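Local coordinates for protein ChiX (Serratia marcescens, PDB 5OPZ) that is a zinc-dependent L-Ala D-Glu endopeptidase that cleaves peptidoglycan and is required for chitinase secretion, at residues 23-26 / 27-31. Residues are numbered along the deposited sequence; the frame is centred on the assembly and turned at random. Where two conformers were deposited one is given.
Sequences RGVH and PDLVR
The imidazole of His-26 lies at the start of the helix that begins at Pro-27 and takes the amide hydrogen of Asp-28 on ND1, with N and ND1 3.0 Å apart. The donor lies close to the ring plane, at the ring's edge. With CG anti to the backbone N (chi1 -167°), the ring sits beside its own carbonyl carbon, and its rotation about the next bond (chi2 -73°) turns ND1 to this amide. Pro-27 crosses the histidine at about a right angle and sets CD over one ring face in a CH-pi contact, 3.9 Å from the centroid. His-26 is thus the N-cap residue of helix 27-39, and its bond from Asp-28 N is a side-chain capping bond. Its main chain joins in as well: Val-30 N donates to His-26 O at 3.0 Å, an almost straight bond that closes the first helical turn. The Asp-28 side chain runs alongside the imidazole, its carboxylate plane turned 58° from the ring and OD2 in contact with His-26 CE1 at 3.6 Å. OD2 is hydrogen-bonded to Tyr-135 OH, while OD1 forms a salt bridge with Arg-31 NH2 (3.0 Å), which approaches from above the carboxylate plane. The tyrosine ring meets His-26 edge to face. Val-25, which is buried, meets the helix with CG1 against Leu-29 CD2 at 3.9 Å and CB 3.8 Å from Val-30 CG2. Val-25 and Leu-29 both rest on Val-78 of the sheet strand 77-82, with the Leu-29 side chain about 9 Å from the bound zinc ion.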
loop_
_atom_site.group_PDB
_atom_site.type_symbol
_atom_site.label_atom_id
_atom_site.label_comp_id
_atom_site.label_asym_id
_atom_site.label_seq_id
_atom_site.Cartn_x
_atom_site.Cartn_y
_atom_site.Cartn_z
ATOM N N ARG A 23 10.966 3.792 -1.140
ATOM C CA ARG A 23 12.332 3.675 -0.676
ATOM C C ARG A 23 12.351 3.290 0.819
ATOM O O ARG A 23 11.615 3.848 1.647
ATOM C CB ARG A 23 13.120 4.954 -0.933
ATOM C CG ARG A 23 13.381 5.245 -2.396
ATOM C CD ARG A 23 14.122 6.580 -2.438
ATOM N NE ARG A 23 14.351 7.077 -3.795
ATOM C CZ ARG A 23 15.469 6.889 -4.494
ATOM N NH1 ARG A 23 16.508 6.224 -3.983
ATOM N NH2 ARG A 23 15.557 7.394 -5.728
ATOM N N GLY A 24 13.184 2.299 1.136
ATOM C CA GLY A 24 13.244 1.722 2.463
ATOM C C GLY A 24 12.236 0.634 2.798
ATOM O O GLY A 24 12.343 -0.003 3.829
ATOM N N VAL A 25 11.263 0.392 1.939
ATOM C CA VAL A 25 10.312 -0.697 2.110
ATOM C C VAL A 25 11.054 -1.999 1.752
ATOM O O VAL A 25 11.927 -2.049 0.861
ATOM C CB VAL A 25 9.043 -0.398 1.268
ATOM C CG1 VAL A 25 8.087 -1.543 1.245
ATOM C CG2 VAL A 25 8.383 0.826 1.859
ATOM N N HIS A 26 10.635 -3.086 2.381
ATOM C CA HIS A 26 11.205 -4.416 2.109
ATOM C C HIS A 26 11.215 -4.691 0.614
ATOM O O HIS A 26 10.163 -4.533 -0.014
ATOM C CB HIS A 26 10.392 -5.492 2.815
ATOM C CG HIS A 26 11.061 -6.827 2.853
ATOM N ND1 HIS A 26 11.173 -7.629 1.737
ATOM C CD2 HIS A 26 11.723 -7.467 3.840
ATOM C CE1 HIS A 26 11.870 -8.708 2.041
ATOM N NE2 HIS A 26 12.192 -8.642 3.320
ATOM N N PRO A 27 12.362 -5.096 0.031
ATOM C CA PRO A 27 12.404 -5.321 -1.411
ATOM C C PRO A 27 11.320 -6.232 -1.974
ATOM O O PRO A 27 10.948 -6.061 -3.126
ATOM C CB PRO A 27 13.820 -5.866 -1.637
ATOM C CG PRO A 27 14.625 -5.348 -0.488
ATOM C CD PRO A 27 13.683 -5.280 0.671
ATOM N N ASP A 28 10.873 -7.239 -1.241
ATOM C CA ASP A 28 9.865 -8.144 -1.736
ATOM C C ASP A 28 8.500 -7.457 -1.852
ATOM O O ASP A 28 7.770 -7.684 -2.837
ATOM C CB ASP A 28 9.769 -9.422 -0.927
ATOM C CG ASP A 28 11.004 -10.305 -1.089
ATOM O OD1 ASP A 28 11.855 -10.047 -1.992
ATOM O OD2 ASP A 28 11.078 -11.261 -0.299
ATOM N N LEU A 29 8.171 -6.588 -0.884
ATOM C CA LEU A 29 6.927 -5.822 -1.017
ATOM C C LEU A 29 7.050 -4.793 -2.141
ATOM O O LEU A 29 6.116 -4.552 -2.874
ATOM C CB LEU A 29 6.575 -5.200 0.334
ATOM C CG LEU A 29 5.241 -4.439 0.340
ATOM C CD1 LEU A 29 4.067 -5.264 -0.074
ATOM C CD2 LEU A 29 4.970 -3.914 1.755
ATOM N N VAL A 30 8.224 -4.182 -2.273
ATOM C CA VAL A 30 8.428 -3.270 -3.375
ATOM C C VAL A 30 8.175 -3.961 -4.716
ATOM O O VAL A 30 7.535 -3.402 -5.607
ATOM C CB VAL A 30 9.842 -2.673 -3.369
ATOM C CG1 VAL A 30 10.105 -1.828 -4.623
ATOM C CG2 VAL A 30 10.037 -1.835 -2.120
ATOM N N ARG A 31 8.695 -5.177 -4.847
ATOM C CA ARG A 31 8.544 -5.886 -6.119
ATOM C C ARG A 31 7.053 -6.112 -6.442
ATOM O O ARG A 31 6.596 -5.849 -7.571
ATOM C CB ARG A 31 9.314 -7.181 -6.032
ATOM C CG ARG A 31 9.391 -7.947 -7.329
ATOM C CD ARG A 31 10.762 -8.627 -7.419
ATOM N NE ARG A 31 11.055 -9.357 -6.184
ATOM C CZ ARG A 31 10.565 -10.554 -5.858
ATOM N NH1 ARG A 31 9.750 -11.241 -6.676
ATOM N NH2 ARG A 31 10.917 -11.079 -4.691
#